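Local coordinates for protein COG0778: Nitroreductase (Streptococcus pneumoniae, PDB 2B67) that probably catalyses flavin-dependent reduction of its substrates with NAD(P)H, as an FMN-binding homodimeric member of the nitroreductase family, at residues Ala36-Phe50 with Tyr130-Leu142. Numbering follows the deposited sequence.
With ACY (acetic acid), chain F.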
# COMPACT_ATOMS: atom_id res chain seq x y z
N ALA A 36 -6.12 5.29 9.44
CA ALA A 36 -5.65 4.67 8.21
C ALA A 36 -5.94 5.55 6.98
O ALA A 36 -5.08 5.69 6.12
CB ALA A 36 -6.29 3.27 8.01
N THR A 37 -7.13 6.14 6.91
CA THR A 37 -7.50 7.02 5.76
C THR A 37 -6.76 8.39 5.70
O THR A 37 -6.88 9.12 4.71
CB THR A 37 -9.00 7.24 5.67
OG1 THR A 37 -9.51 7.74 6.90
CG2 THR A 37 -9.68 5.96 5.40
N LEU A 38 -5.98 8.71 6.73
CA LEU A 38 -5.01 9.82 6.62
C LEU A 38 -3.96 9.51 5.56
O LEU A 38 -3.30 10.43 5.09
CB LEU A 38 -4.32 10.10 7.96
CG LEU A 38 -5.24 10.53 9.10
CD1 LEU A 38 -4.46 10.61 10.41
CD2 LEU A 38 -5.90 11.88 8.80
N ALA A 39 -3.85 8.23 5.17
CA ALA A 39 -2.98 7.78 4.05
C ALA A 39 -3.08 8.67 2.82
O ALA A 39 -4.19 9.08 2.47
CB ALA A 39 -3.39 6.40 3.61
N PRO A 40 -1.94 8.87 2.11
CA PRO A 40 -2.02 9.55 0.82
C PRO A 40 -2.66 8.61 -0.21
O PRO A 40 -2.71 7.37 0.01
CB PRO A 40 -0.54 9.80 0.47
CG PRO A 40 0.17 8.57 1.06
CD PRO A 40 -0.55 8.45 2.42
N SER A 41 -3.21 9.17 -1.28
CA SER A 41 -3.72 8.39 -2.42
C SER A 41 -3.43 9.24 -3.64
O SER A 41 -3.30 10.46 -3.51
CB SER A 41 -5.23 8.14 -2.31
OG SER A 41 -5.93 9.32 -1.91
N ALA A 42 -3.27 8.60 -4.81
CA ALA A 42 -3.10 9.34 -6.08
C ALA A 42 -4.22 10.37 -6.21
O ALA A 42 -5.39 10.04 -5.99
CB ALA A 42 -3.11 8.37 -7.27
N HIS A 43 -3.87 11.64 -6.49
CA HIS A 43 -4.89 12.70 -6.71
C HIS A 43 -5.70 13.06 -5.47
O HIS A 43 -6.69 13.82 -5.57
CB HIS A 43 -5.90 12.28 -7.79
CG HIS A 43 -5.27 11.96 -9.10
ND1 HIS A 43 -5.18 10.66 -9.58
CD2 HIS A 43 -4.69 12.75 -10.04
CE1 HIS A 43 -4.57 10.68 -10.75
NE2 HIS A 43 -4.25 11.93 -11.05
N ASN A 44 -5.30 12.49 -4.33
CA ASN A 44 -6.12 12.50 -3.12
C ASN A 44 -7.50 11.93 -3.44
O ASN A 44 -8.48 12.33 -2.84
CB ASN A 44 -6.20 13.91 -2.50
CG ASN A 44 -6.76 13.90 -1.09
OD1 ASN A 44 -6.61 12.92 -0.31
ND2 ASN A 44 -7.38 15.02 -0.72
N SER A 45 -7.56 10.96 -4.36
CA SER A 45 -8.82 10.33 -4.75
C SER A 45 -9.44 9.42 -3.68
O SER A 45 -10.62 9.14 -3.73
CB SER A 45 -8.65 9.54 -6.06
OG SER A 45 -7.81 8.39 -5.87
N GLN A 46 -8.64 8.95 -2.72
CA GLN A 46 -9.13 8.13 -1.59
C GLN A 46 -10.25 7.16 -2.01
O GLN A 46 -11.38 7.23 -1.52
CB GLN A 46 -9.53 9.01 -0.39
CG GLN A 46 -10.43 10.19 -0.69
CD GLN A 46 -10.37 11.31 0.39
OE1 GLN A 46 -10.73 11.10 1.54
NE2 GLN A 46 -9.93 12.49 -0.01
N PRO A 47 -9.94 6.24 -2.94
CA PRO A 47 -10.99 5.51 -3.64
C PRO A 47 -11.39 4.23 -2.92
O PRO A 47 -11.45 3.18 -3.54
CB PRO A 47 -10.32 5.19 -4.98
CG PRO A 47 -8.85 4.95 -4.61
CD PRO A 47 -8.59 5.92 -3.46
N TRP A 48 -11.67 4.33 -1.62
CA TRP A 48 -11.75 3.15 -0.75
C TRP A 48 -13.03 3.11 0.06
O TRP A 48 -13.65 4.15 0.36
CB TRP A 48 -10.54 3.07 0.22
CG TRP A 48 -10.07 4.36 0.85
CD1 TRP A 48 -10.77 5.17 1.74
CD2 TRP A 48 -8.78 4.96 0.70
NE1 TRP A 48 -9.98 6.24 2.12
CE2 TRP A 48 -8.76 6.14 1.49
CE3 TRP A 48 -7.64 4.62 -0.03
CZ2 TRP A 48 -7.64 6.95 1.59
CZ3 TRP A 48 -6.53 5.44 0.05
CH2 TRP A 48 -6.53 6.59 0.84
N LYS A 49 -13.41 1.89 0.40
CA LYS A 49 -14.62 1.65 1.20
C LYS A 49 -14.33 0.48 2.13
O LYS A 49 -13.87 -0.58 1.67
CB LYS A 49 -15.84 1.33 0.32
CG LYS A 49 -17.10 1.08 1.18
CD LYS A 49 -18.24 0.32 0.47
CE LYS A 49 -18.98 1.27 -0.47
NZ LYS A 49 -19.74 2.32 0.28
N PHE A 50 -14.54 0.70 3.41
CA PHE A 50 -14.26 -0.29 4.47
C PHE A 50 -15.55 -0.95 4.94
O PHE A 50 -16.46 -0.30 5.50
CB PHE A 50 -13.53 0.37 5.64
CG PHE A 50 -12.18 0.93 5.28
CD1 PHE A 50 -12.07 2.15 4.60
CD2 PHE A 50 -11.01 0.20 5.59
CE1 PHE A 50 -10.80 2.65 4.23
CE2 PHE A 50 -9.76 0.70 5.27
CZ PHE A 50 -9.64 1.91 4.59
N TYR A 130 -4.24 1.24 -10.53
CA TYR A 130 -4.46 2.45 -9.70
C TYR A 130 -5.23 2.07 -8.43
O TYR A 130 -4.84 2.39 -7.31
CB TYR A 130 -5.22 3.47 -10.55
CG TYR A 130 -5.50 4.81 -9.96
CD1 TYR A 130 -4.72 5.92 -10.30
CD2 TYR A 130 -6.58 5.00 -9.11
CE1 TYR A 130 -5.01 7.22 -9.79
CE2 TYR A 130 -6.88 6.27 -8.57
CZ TYR A 130 -6.12 7.38 -8.94
OH TYR A 130 -6.45 8.64 -8.38
N LEU A 131 -6.30 1.32 -8.61
CA LEU A 131 -7.13 0.91 -7.48
C LEU A 131 -6.33 -0.03 -6.55
O LEU A 131 -6.36 0.09 -5.33
CB LEU A 131 -8.39 0.24 -7.99
CG LEU A 131 -9.40 1.10 -8.78
CD1 LEU A 131 -10.59 0.22 -9.19
CD2 LEU A 131 -9.91 2.32 -8.03
N ALA A 132 -5.58 -0.97 -7.16
CA ALA A 132 -4.84 -1.94 -6.38
C ALA A 132 -3.74 -1.23 -5.56
O ALA A 132 -3.51 -1.55 -4.37
CB ALA A 132 -4.24 -3.05 -7.28
N LEU A 133 -3.06 -0.27 -6.19
CA LEU A 133 -2.02 0.45 -5.50
C LEU A 133 -2.56 1.24 -4.33
O LEU A 133 -2.02 1.15 -3.22
CB LEU A 133 -1.22 1.36 -6.45
CG LEU A 133 0.03 1.85 -5.68
CD1 LEU A 133 1.31 1.64 -6.46
CD2 LEU A 133 -0.20 3.29 -5.27
N ASN A 134 -3.61 2.02 -4.56
CA ASN A 134 -4.21 2.83 -3.49
C ASN A 134 -4.77 1.95 -2.35
O ASN A 134 -4.76 2.34 -1.21
CB ASN A 134 -5.28 3.78 -4.08
CG ASN A 134 -4.66 4.93 -4.90
OD1 ASN A 134 -4.05 5.84 -4.32
ND2 ASN A 134 -4.73 4.86 -6.24
N ALA A 135 -5.27 0.76 -2.68
CA ALA A 135 -5.69 -0.20 -1.65
C ALA A 135 -4.50 -0.65 -0.79
O ALA A 135 -4.65 -0.77 0.42
CB ALA A 135 -6.38 -1.42 -2.28
N GLY A 136 -3.35 -0.90 -1.42
CA GLY A 136 -2.12 -1.24 -0.71
C GLY A 136 -1.69 -0.15 0.26
O GLY A 136 -1.38 -0.43 1.44
N LEU A 137 -1.67 1.10 -0.22
CA LEU A 137 -1.34 2.22 0.67
C LEU A 137 -2.17 2.22 1.95
O LEU A 137 -1.62 2.24 3.05
CB LEU A 137 -1.49 3.55 -0.06
CG LEU A 137 -0.51 3.85 -1.19
CD1 LEU A 137 -1.02 5.07 -1.95
CD2 LEU A 137 0.89 4.10 -0.60
N VAL A 138 -3.51 2.21 1.82
CA VAL A 138 -4.36 2.32 2.98
C VAL A 138 -4.35 1.01 3.80
O VAL A 138 -4.49 1.07 5.02
CB VAL A 138 -5.83 2.84 2.66
CG1 VAL A 138 -6.69 1.75 2.04
CG2 VAL A 138 -6.52 3.43 3.92
N ALA A 139 -4.24 -0.16 3.15
CA ALA A 139 -4.26 -1.39 3.89
C ALA A 139 -3.11 -1.42 4.90
O ALA A 139 -3.30 -1.81 6.04
CB ALA A 139 -4.19 -2.57 2.97
N MSE A 140 -1.92 -1.03 4.46
CA MSE A 140 -0.73 -0.88 5.32
C MSE A 140 -0.95 0.05 6.54
O MSE A 140 -0.62 -0.30 7.68
CB MSE A 140 0.45 -0.35 4.51
CG MSE A 140 1.76 -0.19 5.33
SE MSE A 140 2.62 -1.94 5.50
CE MSE A 140 2.07 -2.51 7.27
N ASN A 141 -1.55 1.21 6.28
CA ASN A 141 -1.78 2.21 7.33
C ASN A 141 -2.77 1.63 8.36
O ASN A 141 -2.59 1.78 9.57
CB ASN A 141 -2.30 3.53 6.72
CG ASN A 141 -1.77 4.78 7.45
OD1 ASN A 141 -0.73 4.74 8.11
ND2 ASN A 141 -2.47 5.89 7.31
N LEU A 142 -3.76 0.89 7.85
CA LEU A 142 -4.79 0.24 8.69
C LEU A 142 -4.23 -0.83 9.63
O LEU A 142 -4.55 -0.85 10.83
CB LEU A 142 -5.88 -0.39 7.82
CG LEU A 142 -6.92 -1.25 8.55
CD1 LEU A 142 -7.64 -0.40 9.62
CD2 LEU A 142 -7.91 -1.87 7.54
C ACY F . -20.82 5.22 -1.78
O ACY F . -21.22 4.10 -1.41
OXT ACY F . -19.76 5.74 -1.36
CH3 ACY F . -21.64 5.97 -2.78
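V138 of helix 124-148 points its CB over one face of the W48 indole, 3.9 Å from the centroid of the six-membered ring, in a CH-pi contact. The backbone of Q46 covers the opposite face at its CA. CG2 of V138 lies anti to the backbone N and reaches the rim of the F50 ring, 3.5 Å from CZ. L142 CD2 meets the same ring at its edge.

Polar side chains flank this apolar centre. N141 ND2 donates to A36 O at 2.9 Å, nearly straight at 166° but from above the carbonyl plane. The turn amide of A39 reaches that oxygen from the same face. N134 turns OD1 to the loop, where A42 N binds it at 2.9 Å, in the carbonyl plane of the N134 amide and on a lone pair. Its ND2 lies over one face of the Y130 ring, offset toward the rim, and donates to Y130 O.

Y130 reaches from the helix to the loop with its hydroxyl end, CG anti to the backbone N (chi1 -177°). Its OH is 2.7 Å from H43 ND1, a hydrogen bond at the imidazole edge, and 2.9 Å from S45 OG. F119 packs edge-to-face with both rings.

P40 to H43 touch FMN, and R194 of the second subunit binds L38 O and A39 O. N134 thus holds the flavin-binding loop by its backbone and Y130 by the H43 side chain, while N141 ties the helix to the turn at A36.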